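Local coordinates for protein putative thioesterase (Escherichia coli, PDB 5UGZ) that acts as a type II thioesterase that releases intermediates from the colibactin NRPS/PKS assembly line, at residues L29-G34 with F95-G100; M38-R43 with L52-P57; L70-A75 with G101-E106. One frame throughout, in Å; residues are numbered along the deposited sequence.

How the contacts relate
Contacts 1 and 2 both reach the parallel sheet, and contact 2 nests inside the loop that contact 1 closes; their centres lie about 11 Å apart. They meet where Tyr-39 OH comes 3.4 Å from Phe-95 CE1 and Met-38 SD comes 3.5 Å from Tyr-31 CE2. Contacts 1 and 3 share helix 99-113, with centres about 10 Å apart: Leu-29 CD2 packs 3.7 Å from Met-103 CB, and Leu-99 CD1 3.9 Å from Met-72 CE. Contacts 2 and 3 do not touch, their nearest atoms being about 6 Å apart. Contact 1, in the middle, holds the presumed nucleophile elbow around Ser-98, with the others packed against it.

Contact 1. Residues L29-G34 with F95-G100; sequences LPYSGG and FGHSLG
The Gly-96, Ser-98, Gly-100 sequence fits a nucleophile elbow, and here the end of strand 24-29 and the loop after it, Leu-29 to Ser-32, pack against it. Ser-98, whose side chain touches His-235, has the strained backbone expected of such an elbow (phi 57°), consistent with a nucleophile. Leu-29 pairs with Gly-96 in a parallel bridge: Leu-29 N donates to Phe-95 O (2.8 Å), and His-97 N reaches Leu-29 O in a weak bond of 3.4 Å. Gly-100, without a side chain, lets the loop close in, Pro-30 O lying 3.3 Å from its CA. With CG between the backbone N and the carbonyl carbon (chi1 42°), the Tyr-31 ring lies beside His-97, its CD2 edge 3.5 Å from His-97 CD2. The two ring planes stand at 81°, and Tyr-31 CB lies in the plane of the imidazole, at its edge. Tyr-31 N is buried here without a partner. Ser-32 OG rests on Leu-99 CB at 3.3 Å. Farther out, Tyr-31 OH bonds to Asp-239 and His-97 ND1 to Ser-125. Strand 91-97 lies between strands 24-29 and 121-125, while helix 165-183 packs on Ser-32 and Leu-99, and helix 72-83 on Leu-29.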
loop_
_atom_site.group_PDB
_atom_site.type_symbol
_atom_site.label_atom_id
_atom_site.label_comp_id
_atom_site.label_asym_id
_atom_site.label_seq_id
_atom_site.Cartn_x
_atom_site.Cartn_y
_atom_site.Cartn_z
ATOM N N LEU A 29 4.777 1.272 0.863
ATOM C CA LEU A 29 4.631 0.273 -0.186
ATOM C C LEU A 29 3.759 0.816 -1.308
ATOM O O LEU A 29 2.715 1.420 -1.037
ATOM C CB LEU A 29 4.022 -1.031 0.377
ATOM C CG LEU A 29 4.973 -1.837 1.273
ATOM C CD1 LEU A 29 5.269 -1.094 2.554
ATOM C CD2 LEU A 29 4.405 -3.211 1.599
ATOM N N PRO A 30 4.139 0.620 -2.568
ATOM C CA PRO A 30 3.392 1.215 -3.677
ATOM C C PRO A 30 2.170 0.395 -4.085
ATOM O O PRO A 30 1.968 -0.749 -3.680
ATOM C CB PRO A 30 4.437 1.259 -4.801
ATOM C CG PRO A 30 5.334 0.110 -4.515
ATOM C CD PRO A 30 5.347 -0.092 -3.019
ATOM N N TYR A 31 1.339 1.013 -4.915
ATOM C CA TYR A 31 0.171 0.336 -5.459
ATOM C C TYR A 31 0.564 -0.578 -6.625
ATOM O O TYR A 31 1.736 -0.703 -6.984
ATOM C CB TYR A 31 -0.862 1.359 -5.902
ATOM C CG TYR A 31 -0.255 2.527 -6.620
ATOM C CD1 TYR A 31 0.505 2.340 -7.785
ATOM C CD2 TYR A 31 -0.440 3.819 -6.155
ATOM C CE1 TYR A 31 1.070 3.406 -8.449
ATOM C CE2 TYR A 31 0.115 4.891 -6.818
ATOM C CZ TYR A 31 0.868 4.673 -7.964
ATOM O OH TYR A 31 1.429 5.731 -8.613
ATOM N N SER A 32 -0.432 -1.217 -7.240
ATOM C CA SER A 32 -0.182 -2.184 -8.312
ATOM C C SER A 32 0.460 -1.523 -9.528
ATOM O O SER A 32 -0.009 -0.482 -10.001
ATOM C CB SER A 32 -1.483 -2.872 -8.728
ATOM O OG SER A 32 -2.011 -3.662 -7.676
ATOM N N GLY A 33 1.522 -2.150 -10.051
ATOM C CA GLY A 33 2.318 -1.571 -11.116
ATOM C C GLY A 33 3.285 -0.487 -10.680
ATOM O O GLY A 33 4.135 -0.070 -11.486
ATOM N N GLY A 34 3.188 -0.013 -9.425
ATOM C CA GLY A 34 3.993 1.101 -8.972
ATOM C C GLY A 34 5.355 0.693 -8.433
ATOM O O GLY A 34 5.658 -0.488 -8.222
ATOM N N PHE A 95 2.894 2.566 5.560
ATOM C CA PHE A 95 1.882 3.092 4.665
ATOM C C PHE A 95 1.901 2.249 3.398
ATOM O O PHE A 95 2.973 1.929 2.885
ATOM C CB PHE A 95 2.151 4.583 4.329
ATOM C CG PHE A 95 1.175 5.176 3.352
ATOM C CD1 PHE A 95 1.283 4.915 1.987
ATOM C CD2 PHE A 95 0.141 5.992 3.791
ATOM C CE1 PHE A 95 0.378 5.446 1.073
ATOM C CE2 PHE A 95 -0.770 6.538 2.875
ATOM C CZ PHE A 95 -0.647 6.259 1.515
ATOM N N GLY A 96 0.724 1.889 2.903
ATOM C CA GLY A 96 0.616 1.217 1.617
ATOM C C GLY A 96 -0.659 1.651 0.939
ATOM O O GLY A 96 -1.658 1.927 1.601
ATOM N N HIS A 97 -0.620 1.744 -0.392
ATOM C CA HIS A 97 -1.789 2.091 -1.197
ATOM C C HIS A 97 -2.229 0.868 -1.990
ATOM O O HIS A 97 -1.407 0.209 -2.640
ATOM C CB HIS A 97 -1.513 3.264 -2.149
ATOM C CG HIS A 97 -2.744 3.788 -2.843
ATOM N ND1 HIS A 97 -3.598 4.705 -2.266
ATOM C CD2 HIS A 97 -3.271 3.508 -4.058
ATOM C CE1 HIS A 97 -4.588 4.974 -3.098
ATOM N NE2 HIS A 97 -4.413 4.258 -4.192
ATOM N N SER A 98 -3.521 0.554 -1.912
ATOM C CA SER A 98 -4.153 -0.535 -2.674
ATOM C C SER A 98 -3.451 -1.859 -2.386
ATOM O O SER A 98 -3.483 -2.307 -1.229
ATOM C CB SER A 98 -4.203 -0.125 -4.139
ATOM O OG SER A 98 -5.403 -0.618 -4.697
ATOM N N LEU A 99 -2.858 -2.528 -3.381
ATOM C CA LEU A 99 -2.108 -3.757 -3.133
ATOM C C LEU A 99 -1.046 -3.544 -2.068
ATOM O O LEU A 99 -0.789 -4.428 -1.243
ATOM C CB LEU A 99 -1.461 -4.242 -4.436
ATOM C CG LEU A 99 -0.474 -5.391 -4.329
ATOM C CD1 LEU A 99 -1.181 -6.678 -3.873
ATOM C CD2 LEU A 99 0.239 -5.577 -5.655
ATOM N N GLY A 100 -0.413 -2.372 -2.078
ATOM C CA GLY A 100 0.546 -2.045 -1.050
ATOM C C GLY A 100 -0.059 -2.015 0.330
ATOM O O GLY A 100 0.666 -2.167 1.317
#

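Contact 2. Residues M38-R43 with L52-P57; sequences MYYKWR and LRPLEP
Apolar packing sets Leu-52 and Pro-54 against the 3-10 turn of 38-43. Leu-52 CD2 lies 4.1 Å from Trp-42 CB, while the Arg-43 chain passes across the leucine at about a right angle, its CG 4.1 Å from Leu-52 CB. Pro-54 adds a second apolar touch: its CG sits 4.3 Å from Tyr-39 CB and near the plane of the Tyr-40 ring, at that ring's edge. In the alpha/beta hydrolase fold to which thioesterases of this kind belong, this joins the outermost strand 50-54 to the connection that precedes it from strand 24-29. A separate close approach brings a methyl to a carbonyl: Leu-52 CG is anti to its backbone N (chi1 176°), and its CD2 comes within 3.0 Å of Tyr-39 O, which already accepts Trp-42 N. Within the 38-43 turn itself, Tyr-39 CD1 stands 3.5 Å above the centre of the Trp-42 ring, and Met-38 CG lies over one face of the Tyr-39 ring, toward its rim. The polar link is by water: one molecule binds Tyr-40 OH at 2.8 Å and donates to Glu-56 OE1 at 2.6 Å. The same carboxylate accepts Thr-62 N at OE1 and Ala-36 N at OE2.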
loop_
_atom_site.group_PDB
_atom_site.type_symbol
_atom_site.label_atom_id
_atom_site.label_comp_id
_atom_site.label_asym_id
_atom_site.label_seq_id
_atom_site.Cartn_x
_atom_site.Cartn_y
_atom_site.Cartn_z
ATOM N N MET A 38 7.234 6.510 -6.322
ATOM C CA MET A 38 6.033 7.318 -6.119
ATOM C C MET A 38 6.101 8.075 -4.800
ATOM O O MET A 38 5.420 9.095 -4.638
ATOM C CB MET A 38 4.778 6.450 -6.166
ATOM C CG MET A 38 4.667 5.478 -5.011
ATOM S SD MET A 38 3.081 4.622 -4.925
ATOM C CE MET A 38 2.066 5.730 -3.936
ATOM N N TYR A 39 6.920 7.600 -3.863
ATOM C CA TYR A 39 7.048 8.186 -2.534
ATOM C C TYR A 39 8.257 9.094 -2.391
ATOM O O TYR A 39 8.417 9.702 -1.330
ATOM C CB TYR A 39 7.137 7.088 -1.466
ATOM C CG TYR A 39 5.916 6.205 -1.359
ATOM C CD1 TYR A 39 4.744 6.691 -0.813
ATOM C CD2 TYR A 39 5.944 4.888 -1.796
ATOM C CE1 TYR A 39 3.617 5.902 -0.700
ATOM C CE2 TYR A 39 4.822 4.085 -1.691
ATOM C CZ TYR A 39 3.661 4.599 -1.123
ATOM O OH TYR A 39 2.531 3.819 -1.002
ATOM N N TYR A 40 9.113 9.207 -3.417
ATOM C CA TYR A 40 10.288 10.072 -3.295
ATOM C C TYR A 40 9.882 11.509 -2.970
ATOM O O TYR A 40 10.558 12.188 -2.183
ATOM C CB TYR A 40 11.128 10.060 -4.576
ATOM C CG TYR A 40 11.844 8.765 -4.939
ATOM C CD1 TYR A 40 12.017 7.739 -4.030
ATOM C CD2 TYR A 40 12.369 8.600 -6.213
ATOM C CE1 TYR A 40 12.695 6.566 -4.392
ATOM C CE2 TYR A 40 13.032 7.455 -6.586
ATOM C CZ TYR A 40 13.202 6.436 -5.685
ATOM O OH TYR A 40 13.868 5.293 -6.127
ATOM N N LYS A 41 8.777 11.986 -3.569
ATOM C CA LYS A 41 8.303 13.355 -3.392
ATOM C C LYS A 41 7.791 13.616 -1.979
ATOM O O LYS A 41 7.623 14.785 -1.595
ATOM C CB LYS A 41 7.199 13.657 -4.408
ATOM C CG LYS A 41 5.978 12.748 -4.275
ATOM C CD LYS A 41 4.933 13.068 -5.318
ATOM C CE LYS A 41 3.764 12.096 -5.278
ATOM N NZ LYS A 41 4.121 10.753 -5.824
ATOM N N TRP A 42 7.515 12.556 -1.208
ATOM C CA TRP A 42 7.043 12.721 0.157
ATOM C C TRP A 42 8.078 13.387 1.050
ATOM O O TRP A 42 7.715 13.933 2.098
ATOM C CB TRP A 42 6.664 11.364 0.754
ATOM C CG TRP A 42 5.375 10.818 0.238
ATOM C CD1 TRP A 42 4.857 10.967 -1.014
ATOM C CD2 TRP A 42 4.427 10.048 0.980
ATOM N NE1 TRP A 42 3.651 10.323 -1.099
ATOM C CE2 TRP A 42 3.367 9.747 0.113
ATOM C CE3 TRP A 42 4.376 9.584 2.296
ATOM C CZ2 TRP A 42 2.262 9.020 0.523
ATOM C CZ3 TRP A 42 3.288 8.859 2.698
ATOM C CH2 TRP A 42 2.241 8.589 1.819
ATOM N N ARG A 43 9.359 13.328 0.683
ATOM C CA ARG A 43 10.395 13.925 1.516
ATOM C C ARG A 43 10.339 15.449 1.532
ATOM O O ARG A 43 11.066 16.074 2.311
ATOM C CB ARG A 43 11.763 13.446 1.054
ATOM C CG ARG A 43 12.484 12.636 2.107
ATOM C CD ARG A 43 13.777 12.089 1.545
ATOM N NE ARG A 43 14.708 13.172 1.246
ATOM C CZ ARG A 43 15.453 13.246 0.150
ATOM N NH1 ARG A 43 15.382 12.300 -0.783
ATOM N NH2 ARG A 43 16.258 14.280 -0.020
ATOM N N LEU A 52 12.071 8.705 5.597
ATOM C CA LEU A 52 11.334 8.008 4.557
ATOM C C LEU A 52 12.075 6.749 4.122
ATOM O O LEU A 52 13.262 6.798 3.792
ATOM C CB LEU A 52 11.130 8.939 3.373
ATOM C CG LEU A 52 10.446 8.322 2.166
ATOM C CD1 LEU A 52 9.162 7.711 2.636
ATOM C CD2 LEU A 52 10.191 9.392 1.123
ATOM N N ARG A 53 11.366 5.620 4.101
ATOM C CA ARG A 53 11.935 4.314 3.766
ATOM C C ARG A 53 11.051 3.601 2.749
ATOM O O ARG A 53 10.369 2.620 3.073
ATOM C CB ARG A 53 12.106 3.455 5.015
ATOM C CG ARG A 53 13.101 3.982 5.976
ATOM C CD ARG A 53 14.460 3.917 5.342
ATOM N NE ARG A 53 15.499 4.139 6.321
ATOM C CZ ARG A 53 16.759 4.407 6.011
ATOM N NH1 ARG A 53 17.127 4.510 4.742
ATOM N NH2 ARG A 53 17.655 4.588 6.970
ATOM N N PRO A 54 11.050 4.062 1.500
ATOM C CA PRO A 54 10.266 3.380 0.467
ATOM C C PRO A 54 10.773 1.965 0.268
ATOM O O PRO A 54 11.973 1.723 0.203
ATOM C CB PRO A 54 10.489 4.244 -0.780
ATOM C CG PRO A 54 10.976 5.583 -0.255
ATOM C CD PRO A 54 11.743 5.258 0.991
ATOM N N LEU A 55 9.849 1.019 0.187
ATOM C CA LEU A 55 10.203 -0.385 0.006
ATOM C C LEU A 55 9.913 -0.763 -1.434
ATOM O O LEU A 55 8.776 -0.615 -1.894
ATOM C CB LEU A 55 9.440 -1.290 0.975
ATOM C CG LEU A 55 9.828 -1.170 2.456
ATOM C CD1 LEU A 55 9.146 -2.226 3.299
ATOM C CD2 LEU A 55 11.328 -1.195 2.691
ATOM N N GLU A 56 10.946 -1.224 -2.145
ATOM C CA GLU A 56 10.828 -1.534 -3.562
ATOM C C GLU A 56 10.443 -2.995 -3.748
ATOM O O GLU A 56 11.274 -3.874 -3.486
ATOM C CB GLU A 56 12.135 -1.245 -4.287
ATOM C CG GLU A 56 12.019 -1.311 -5.808
ATOM C CD GLU A 56 11.416 -0.056 -6.413
ATOM O OE1 GLU A 56 12.160 0.922 -6.655
ATOM O OE2 GLU A 56 10.199 -0.050 -6.669
ATOM N N PRO A 57 9.228 -3.297 -4.226
ATOM C CA PRO A 57 8.890 -4.669 -4.622
ATOM C C PRO A 57 9.762 -5.141 -5.772
ATOM O O PRO A 57 10.216 -4.344 -6.588
ATOM C CB PRO A 57 7.427 -4.560 -5.069
ATOM C CG PRO A 57 6.952 -3.253 -4.578
ATOM C CD PRO A 57 8.130 -2.360 -4.494
HETATM O O HOH W 1 12.407 3.368 -7.489
#

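Contact 3. Residues L70-A75 with G101-E106; sequences LTMVDA and GIMAFE
Ala-75 N donates to Thr-71 O at 2.8 Å, a bond of the first turn of helix 72-83 that sets Ala-75 in place to meet Met-103. Around it two helix starts join in a mainly apolar meeting, and Met-72 and Met-103 carry it between them. Met-72 CG is anti to the backbone N (chi1 176°), which sends the chain towards helix 99-113, and bends at chi2 and chi3 then spread its end over two neighbours. SD lies 3.7 Å from Met-103 CG, the two methionine chains running obliquely to each other, and CE meets the CG2 branch of Ile-102, also at 3.7 Å, with the chains at about a right angle. Met-103 answers in the other direction: a turn at chi3 (60°) brings its CE to Ala-75 CB at 3.5 Å and close to Ala-75 O at 3.6 Å. The small Ala-75 side chain receives that methyl, and a bound beta-mercaptoethanol, probably from the crystallisation liquor, lies about 5 Å from the side chain of Ala-75. Glu-106, its CG 4.4 Å from Met-72 CG, bonds through OE2 to Tyr-185 OH and makes a salt bridge from OE1 to Lys-190 NZ. Met-103 also touches Leu-79, and Glu-106 touches Val-76, continuing the packing along helix 72-83. Such pairing of the helix after the nucleophile elbow with the helix preceding the elbow's strand is typical of the alpha/beta hydrolase fold.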
loop_
_atom_site.group_PDB
_atom_site.type_symbol
_atom_site.label_atom_id
_atom_site.label_comp_id
_atom_site.label_asym_id
_atom_site.label_seq_id
_atom_site.Cartn_x
_atom_site.Cartn_y
_atom_site.Cartn_z
ATOM N N LEU A 70 5.877 -14.466 -6.900
ATOM C CA LEU A 70 5.009 -15.551 -7.341
ATOM C C LEU A 70 3.691 -15.547 -6.573
ATOM O O LEU A 70 2.623 -15.725 -7.156
ATOM C CB LEU A 70 5.711 -16.901 -7.174
ATOM C CG LEU A 70 6.149 -17.601 -8.463
ATOM C CD1 LEU A 70 5.309 -18.844 -8.712
ATOM C CD2 LEU A 70 6.069 -16.649 -9.646
ATOM N N THR A 71 3.777 -15.344 -5.262
ATOM C CA THR A 71 2.592 -15.318 -4.414
ATOM C C THR A 71 2.721 -14.280 -3.303
ATOM O O THR A 71 3.827 -13.909 -2.911
ATOM C CB THR A 71 2.319 -16.696 -3.783
ATOM O OG1 THR A 71 3.561 -17.322 -3.439
ATOM C CG2 THR A 71 1.558 -17.587 -4.754
ATOM N N MET A 72 1.581 -13.815 -2.802
ATOM C CA MET A 72 1.556 -12.821 -1.734
ATOM C C MET A 72 2.528 -13.180 -0.625
ATOM O O MET A 72 3.209 -12.304 -0.082
ATOM C CB MET A 72 0.141 -12.678 -1.172
ATOM C CG MET A 72 0.037 -11.728 0.028
ATOM S SD MET A 72 0.272 -10.002 -0.436
ATOM C CE MET A 72 -1.072 -9.789 -1.607
ATOM N N VAL A 73 2.617 -14.461 -0.263
ATOM C CA VAL A 73 3.515 -14.807 0.827
ATOM C C VAL A 73 4.961 -14.610 0.412
ATOM O O VAL A 73 5.787 -14.171 1.218
ATOM C CB VAL A 73 3.264 -16.236 1.331
ATOM C CG1 VAL A 73 3.561 -17.243 0.263
ATOM C CG2 VAL A 73 4.155 -16.489 2.513
ATOM N N ASP A 74 5.296 -14.936 -0.842
ATOM C CA ASP A 74 6.658 -14.698 -1.331
ATOM C C ASP A 74 6.957 -13.213 -1.437
ATOM O O ASP A 74 8.076 -12.775 -1.142
ATOM C CB ASP A 74 6.874 -15.338 -2.697
ATOM C CG ASP A 74 6.883 -16.836 -2.641
ATOM O OD1 ASP A 74 6.707 -17.472 -3.697
ATOM O OD2 ASP A 74 7.066 -17.382 -1.545
ATOM N N ALA A 75 5.985 -12.432 -1.896
ATOM C CA ALA A 75 6.173 -10.990 -1.985
ATOM C C ALA A 75 6.363 -10.357 -0.611
ATOM O O ALA A 75 7.128 -9.397 -0.478
ATOM C CB ALA A 75 4.990 -10.370 -2.713
ATOM N N GLY A 101 -1.369 -1.820 0.424
ATOM C CA GLY A 101 -2.051 -1.817 1.708
ATOM C C GLY A 101 -2.284 -3.224 2.220
ATOM O O GLY A 101 -2.121 -3.480 3.412
ATOM N N ILE A 102 -2.675 -4.137 1.320
ATOM C CA ILE A 102 -2.771 -5.560 1.664
ATOM C C ILE A 102 -1.404 -6.100 2.046
ATOM O O ILE A 102 -1.262 -6.868 3.001
ATOM C CB ILE A 102 -3.362 -6.365 0.488
ATOM C CG1 ILE A 102 -4.844 -6.040 0.264
ATOM C CG2 ILE A 102 -3.179 -7.849 0.720
ATOM C CD1 ILE A 102 -5.766 -6.419 1.418
ATOM N N MET A 103 -0.378 -5.714 1.294
ATOM C CA MET A 103 0.980 -6.125 1.615
ATOM C C MET A 103 1.447 -5.514 2.926
ATOM O O MET A 103 2.113 -6.185 3.713
ATOM C CB MET A 103 1.923 -5.762 0.462
ATOM C CG MET A 103 1.639 -6.564 -0.799
ATOM S SD MET A 103 2.932 -6.587 -2.069
ATOM C CE MET A 103 4.288 -7.306 -1.165
ATOM N N ALA A 104 1.103 -4.251 3.186
ATOM C CA ALA A 104 1.413 -3.655 4.481
ATOM C C ALA A 104 0.760 -4.432 5.619
ATOM O O ALA A 104 1.387 -4.665 6.661
ATOM C CB ALA A 104 0.978 -2.195 4.514
ATOM N N PHE A 105 -0.497 -4.838 5.441
ATOM C CA PHE A 105 -1.179 -5.606 6.474
ATOM C C PHE A 105 -0.479 -6.933 6.729
ATOM O O PHE A 105 -0.238 -7.310 7.879
ATOM C CB PHE A 105 -2.631 -5.857 6.080
ATOM C CG PHE A 105 -3.357 -6.760 7.040
ATOM C CD1 PHE A 105 -3.860 -6.267 8.232
ATOM C CD2 PHE A 105 -3.524 -8.106 6.750
ATOM C CE1 PHE A 105 -4.525 -7.113 9.122
ATOM C CE2 PHE A 105 -4.177 -8.949 7.617
ATOM C CZ PHE A 105 -4.684 -8.453 8.811
ATOM N N GLU A 106 -0.184 -7.671 5.662
ATOM C CA GLU A 106 0.442 -8.982 5.791
ATOM C C GLU A 106 1.876 -8.865 6.301
ATOM O O GLU A 106 2.342 -9.715 7.065
ATOM C CB GLU A 106 0.388 -9.697 4.436
ATOM C CG GLU A 106 -1.033 -10.100 3.988
ATOM C CD GLU A 106 -1.650 -11.174 4.889
ATOM O OE1 GLU A 106 -0.883 -11.965 5.442
ATOM O OE2 GLU A 106 -2.887 -11.234 5.055
#